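Long-range contacts in SusD homolog (Bacteroides thetaiotaomicron VPI-5482, PDB 3IHV), which probably binds glycans at the outer membrane as a SusD-family partner in carbohydrate uptake: residues 281-286 against 300-305; 323-328 against 364-369. One frame throughout, in Å; residues are numbered along the deposited sequence.

In the fold
Following the chain from its N terminus, after the first helices comes strand 52-54, which pairs antiparallel with 302-304. Contact 1 then closes a loop of 13 residues, free of helix and strand, by folding 281-286 onto 300-305. Helix 306-313 leads on to helix 320-324, whose last residues open contact 2, which closes a 35-residue excursion containing strand 335-337 and helices 346-354 and 360-363. The two closures follow in series, neither nested nor crossed, yet their centres are about 8 Å apart. Segments 300-305 and 364-369 join them: Val304 N lies 2.9 Å from Tyr366 O, a probable hydrogen bond. The two-stranded sheet is thereby tied to the three-stranded sheet of 335-337, 325-330 and 367-368.

Contact 1: 281-286 against 300-305; sequences GKWNGV and ANVKVV
Trp283 O receives two successive backbone N-H groups: Asn301 N at 2.8 Å, tilted somewhat from the carbonyl plane, and Val302 N at 3.5 Å, a weak bond. One residue earlier, Ala300 N donates to Lys282 O at 3.0 Å, in the carbonyl plane. Two neighbouring carbonyls thus take up three consecutive N-H groups. The Asn301 side chain then lies over one face of the Trp283 ring. Its CB stands 3.6 Å from the centroid of the six-membered ring and only 3° off the ring normal, a CH-pi contact. With CG beside the backbone N (chi1 -66°), the amide reaches across toward the pyrrole part of the indole, its plane turned 78° from the ring. ND2 approaches Trp283 NE1 to 3.4 Å, but both are donors, so this is packing and not a hydrogen bond.

The carbonyls come from a type I beta turn, Lys282 to Gly285, while the donating segment runs into strand 302-304, which pairs antiparallel with 52-54. The contact therefore lays a turn against the start of a buried strand, with Ile43 and Leu44 of helix 40-44 also packing on Trp283. Within the turn segment, Gly281 N donates to Asn284 OD1 at 2.8 Å in the carbonyl plane, a bond that should hold the amide against turning. Asn284 CB, set by the backbone, meets Val302 CG2 at 3.5 Å. The same methyl touches the ring edge, 3.8 Å from Trp283 CE3.

Water 1 can donate to Gly285 O and Val302 O, linking the two segments. Lys303 NZ donates to Ala300 O from almost straight ahead of the carbonyl, and Asn365 O is a second acceptor.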
loop_
_atom_site.group_PDB
_atom_site.type_symbol
_atom_site.label_atom_id
_atom_site.label_comp_id
_atom_site.label_asym_id
_atom_site.label_seq_id
_atom_site.Cartn_x
_atom_site.Cartn_y
_atom_site.Cartn_z
ATOM N N GLY A 281 -4.550 12.050 -1.217
ATOM C CA GLY A 281 -4.722 13.401 -0.672
ATOM C C GLY A 281 -6.130 13.970 -0.899
ATOM O O GLY A 281 -6.440 15.077 -0.461
ATOM N N LYS A 282 -6.998 13.211 -1.579
ATOM C CA LYS A 282 -8.359 13.646 -1.837
ATOM C C LYS A 282 -9.289 12.805 -0.981
ATOM O O LYS A 282 -9.753 13.258 0.060
ATOM C CB LYS A 282 -8.681 13.534 -3.345
ATOM C CG LYS A 282 -7.643 14.261 -4.247
ATOM C CD LYS A 282 -7.479 15.723 -3.918
ATOM C CE LYS A 282 -8.642 16.564 -4.376
ATOM N NZ LYS A 282 -8.564 18.114 -4.321
ATOM N N TRP A 283 -9.492 11.549 -1.365
ATOM C CA TRP A 283 -10.371 10.671 -0.630
ATOM C C TRP A 283 -9.787 10.326 0.750
ATOM O O TRP A 283 -10.519 10.114 1.726
ATOM C CB TRP A 283 -10.591 9.392 -1.441
ATOM C CG TRP A 283 -11.935 8.763 -1.268
ATOM C CD1 TRP A 283 -13.028 8.987 -2.046
ATOM C CD2 TRP A 283 -12.326 7.768 -0.303
ATOM N NE1 TRP A 283 -14.076 8.207 -1.631
ATOM C CE2 TRP A 283 -13.668 7.437 -0.571
ATOM C CE3 TRP A 283 -11.676 7.130 0.747
ATOM C CZ2 TRP A 283 -14.375 6.511 0.197
ATOM C CZ3 TRP A 283 -12.373 6.212 1.486
ATOM C CH2 TRP A 283 -13.708 5.902 1.196
ATOM N N ASN A 284 -8.461 10.300 0.838
ATOM C CA ASN A 284 -7.792 10.035 2.111
ATOM C C ASN A 284 -7.003 11.257 2.568
ATOM O O ASN A 284 -6.009 11.146 3.282
ATOM C CB ASN A 284 -6.894 8.816 2.010
ATOM C CG ASN A 284 -5.690 9.049 1.119
ATOM O OD1 ASN A 284 -5.686 10.001 0.292
ATOM N ND2 ASN A 284 -4.688 8.205 1.252
ATOM N N GLY A 285 -7.437 12.426 2.140
ATOM C CA GLY A 285 -6.758 13.646 2.508
ATOM C C GLY A 285 -7.207 14.225 3.835
ATOM O O GLY A 285 -7.916 13.580 4.621
ATOM N N VAL A 286 -6.824 15.484 4.040
ATOM C CA VAL A 286 -7.299 16.272 5.158
ATOM C C VAL A 286 -8.563 16.921 4.640
ATOM O O VAL A 286 -8.581 17.385 3.496
ATOM C CB VAL A 286 -6.261 17.329 5.574
ATOM C CG1 VAL A 286 -6.874 18.304 6.577
ATOM C CG2 VAL A 286 -5.043 16.628 6.173
ATOM N N ALA A 300 -11.912 13.449 2.090
ATOM C CA ALA A 300 -11.315 13.011 3.368
ATOM C C ALA A 300 -12.182 12.018 4.121
ATOM O O ALA A 300 -12.563 12.250 5.259
ATOM C CB ALA A 300 -10.989 14.248 4.264
ATOM N N ASN A 301 -12.522 10.947 3.439
ATOM C CA ASN A 301 -13.382 9.906 3.965
ATOM C C ASN A 301 -12.673 8.825 4.784
ATOM O O ASN A 301 -13.340 7.924 5.355
ATOM C CB ASN A 301 -14.177 9.265 2.806
ATOM C CG ASN A 301 -15.145 10.219 2.191
ATOM O OD1 ASN A 301 -15.788 10.974 2.901
ATOM N ND2 ASN A 301 -15.310 10.143 0.875
ATOM N N VAL A 302 -11.341 8.874 4.850
ATOM C CA VAL A 302 -10.592 7.931 5.672
ATOM C C VAL A 302 -10.464 8.591 7.048
ATOM O O VAL A 302 -9.869 9.672 7.184
ATOM C CB VAL A 302 -9.179 7.631 5.112
ATOM C CG1 VAL A 302 -8.393 6.786 6.157
ATOM C CG2 VAL A 302 -9.307 6.922 3.716
ATOM N N LYS A 303 -11.056 7.950 8.047
ATOM C CA LYS A 303 -11.072 8.478 9.379
ATOM C C LYS A 303 -10.206 7.613 10.284
ATOM O O LYS A 303 -10.078 6.414 10.069
ATOM C CB LYS A 303 -12.518 8.534 9.905
ATOM C CG LYS A 303 -13.440 9.377 9.078
ATOM C CD LYS A 303 -12.864 10.792 8.852
ATOM C CE LYS A 303 -13.903 11.760 8.321
ATOM N NZ LYS A 303 -13.237 13.106 8.081
ATOM N N VAL A 304 -9.600 8.246 11.274
ATOM C CA VAL A 304 -8.685 7.561 12.178
ATOM C C VAL A 304 -9.413 7.025 13.399
ATOM O O VAL A 304 -10.178 7.754 14.056
ATOM C CB VAL A 304 -7.536 8.498 12.650
ATOM C CG1 VAL A 304 -6.581 7.750 13.628
ATOM C CG2 VAL A 304 -6.791 9.091 11.451
ATOM N N VAL A 305 -9.170 5.753 13.726
ATOM C CA VAL A 305 -9.802 5.159 14.901
ATOM C C VAL A 305 -9.243 5.844 16.142
ATOM O O VAL A 305 -8.026 5.856 16.348
ATOM C CB VAL A 305 -9.628 3.642 14.901
ATOM C CG1 VAL A 305 -10.162 3.002 16.209
ATOM C CG2 VAL A 305 -10.336 3.002 13.644
HETATM O O HOH W 1 -9.283 11.108 4.823
#

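Contact 2: 323-328 against 364-369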
loop_
_atom_site.group_PDB
_atom_site.type_symbol
_atom_site.label_atom_id
_atom_site.label_comp_id
_atom_site.label_asym_id
_atom_site.label_seq_id
_atom_site.Cartn_x
_atom_site.Cartn_y
_atom_site.Cartn_z
ATOM N N LEU A 323 2.630 14.063 12.333
ATOM C CA LEU A 323 2.860 14.044 10.902
ATOM C C LEU A 323 1.949 13.076 10.194
ATOM O O LEU A 323 1.745 13.233 8.989
ATOM C CB LEU A 323 4.310 13.709 10.572
ATOM C CG LEU A 323 5.282 14.814 10.917
ATOM C CD1 LEU A 323 6.750 14.336 10.868
ATOM C CD2 LEU A 323 5.089 16.007 9.939
ATOM N N SER A 324 1.383 12.117 10.941
ATOM C CA SER A 324 0.531 11.079 10.394
ATOM C C SER A 324 -0.976 11.286 10.511
ATOM O O SER A 324 -1.742 10.860 9.620
ATOM C CB SER A 324 0.882 9.748 11.083
ATOM O OG SER A 324 2.230 9.373 10.815
ATOM N N ILE A 325 -1.388 12.004 11.560
ATOM C CA ILE A 325 -2.808 12.170 11.916
ATOM C C ILE A 325 -3.166 13.644 12.039
ATOM O O ILE A 325 -2.460 14.394 12.727
ATOM C CB ILE A 325 -3.135 11.473 13.249
ATOM C CG1 ILE A 325 -2.794 9.981 13.197
ATOM C CG2 ILE A 325 -4.608 11.648 13.648
ATOM C CD1 ILE A 325 -2.953 9.215 14.542
ATOM N N ALA A 326 -4.241 14.038 11.343
ATOM C CA ALA A 326 -4.729 15.393 11.322
ATOM C C ALA A 326 -5.932 15.532 12.235
ATOM O O ALA A 326 -6.957 14.908 12.005
ATOM C CB ALA A 326 -5.147 15.829 9.899
ATOM N N ASN A 327 -5.802 16.362 13.252
ATOM C CA ASN A 327 -6.920 16.668 14.149
ATOM C C ASN A 327 -7.603 17.956 13.704
ATOM O O ASN A 327 -8.368 18.554 14.470
ATOM C CB ASN A 327 -6.425 16.782 15.596
ATOM C CG ASN A 327 -5.501 17.973 15.827
ATOM O OD1 ASN A 327 -5.069 18.662 14.890
ATOM N ND2 ASN A 327 -5.207 18.246 17.101
ATOM N N TYR A 328 -7.395 18.315 12.437
ATOM C CA TYR A 328 -7.830 19.595 11.895
ATOM C C TYR A 328 -8.355 19.406 10.505
ATOM O O TYR A 328 -8.113 18.379 9.889
ATOM C CB TYR A 328 -6.608 20.537 11.802
ATOM C CG TYR A 328 -5.465 19.995 10.956
ATOM C CD1 TYR A 328 -5.440 20.181 9.568
ATOM C CD2 TYR A 328 -4.426 19.263 11.530
ATOM C CE1 TYR A 328 -4.413 19.693 8.785
ATOM C CE2 TYR A 328 -3.395 18.749 10.751
ATOM C CZ TYR A 328 -3.382 18.986 9.371
ATOM O OH TYR A 328 -2.374 18.466 8.574
ATOM N N GLN A 364 -13.917 11.578 15.998
ATOM C CA GLN A 364 -14.034 10.486 15.059
ATOM C C GLN A 364 -13.773 10.899 13.611
ATOM O O GLN A 364 -13.621 10.039 12.725
ATOM C CB GLN A 364 -15.422 9.831 15.189
ATOM C CG GLN A 364 -15.701 9.279 16.589
ATOM C CD GLN A 364 -17.139 8.784 16.739
ATOM O OE1 GLN A 364 -17.368 7.607 17.003
ATOM N NE2 GLN A 364 -18.116 9.704 16.566
ATOM N N ASN A 365 -13.711 12.214 13.370
ATOM C CA ASN A 365 -13.509 12.752 12.040
ATOM C C ASN A 365 -12.044 13.045 11.697
ATOM O O ASN A 365 -11.785 13.470 10.574
ATOM C CB ASN A 365 -14.378 13.980 11.812
ATOM C CG ASN A 365 -15.833 13.630 11.620
ATOM O OD1 ASN A 365 -16.150 12.613 11.010
ATOM N ND2 ASN A 365 -16.724 14.510 12.067
ATOM N N TYR A 366 -11.106 12.835 12.627
ATOM C CA TYR A 366 -9.676 12.976 12.334
ATOM C C TYR A 366 -9.364 12.147 11.091
ATOM O O TYR A 366 -9.985 11.092 10.851
ATOM C CB TYR A 366 -8.783 12.401 13.445
ATOM C CG TYR A 366 -8.631 13.139 14.760
ATOM C CD1 TYR A 366 -9.469 14.194 15.138
ATOM C CD2 TYR A 366 -7.670 12.700 15.675
ATOM C CE1 TYR A 366 -9.308 14.822 16.362
ATOM C CE2 TYR A 366 -7.510 13.290 16.871
ATOM C CZ TYR A 366 -8.345 14.342 17.235
ATOM O OH TYR A 366 -8.177 14.953 18.441
ATOM N N THR A 367 -8.374 12.608 10.323
ATOM C CA THR A 367 -7.975 11.969 9.074
ATOM C C THR A 367 -6.466 11.719 9.082
ATOM O O THR A 367 -5.753 12.158 9.990
ATOM C CB THR A 367 -8.281 12.886 7.865
ATOM O OG1 THR A 367 -7.505 14.113 7.978
ATOM C CG2 THR A 367 -9.771 13.226 7.808
ATOM N N PRO A 368 -5.974 11.010 8.068
ATOM C CA PRO A 368 -4.517 11.017 7.937
ATOM C C PRO A 368 -4.062 12.447 7.606
ATOM O O PRO A 368 -4.847 13.249 7.073
ATOM C CB PRO A 368 -4.278 10.091 6.718
ATOM C CG PRO A 368 -5.582 9.331 6.513
ATOM C CD PRO A 368 -6.639 10.175 7.059
ATOM N N ALA A 369 -2.805 12.773 7.927
ATOM C CA ALA A 369 -2.207 14.064 7.583
ATOM C C ALA A 369 -1.053 13.894 6.596
ATOM O O ALA A 369 -0.468 14.866 6.146
ATOM C CB ALA A 369 -1.709 14.774 8.828
HETATM O O HOH W 2 1.831 15.448 7.649
HETATM O O HOH W 3 -9.200 16.360 8.221
#
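Tyr366 carries its CG anti to the carbonyl carbon (chi1 -74°), which turns a face of its ring to Asn327 CB; the CG of Asn327 sits between backbone N and carbonyl carbon (chi1 66°), carrying the amide off. The segments form one antiparallel edge of the three-stranded sheet 335-337, 325-330, 367-368. Ala326 and Thr367 are its hydrogen-bonded pair: Ala326 N donates to Thr367 O at 2.8 Å, nearly straight, and Thr367 N returns to Ala326 O at 3.2 Å. Beyond it, Ala369 N reaches Ser324 O at 2.8 Å from above the carbonyl plane.

Asn327 CB rests over the Tyr366 face, 3.7 Å from the centroid and 20° off the normal, a CH-pi contact. Ile325 CG2 comes obliquely to Tyr366 CD2 at 3.8 Å. Asp353 binds both ends, Tyr366 OH and Asn327 ND2. With an alanine in place of Tyr366, Asn327 CB and Ile325 CG2 would probably lose their packing surface and Asp353 OD1 its hydroxyl partner. Ala326 and Thr367 point to the same sheet face, Ala326 CB 3.5 Å from Thr367 OG1; Ala326 CB also meets Ala369 CB. Water 3 donates to Thr367 OG1 and Tyr328 O, both at 2.8 Å.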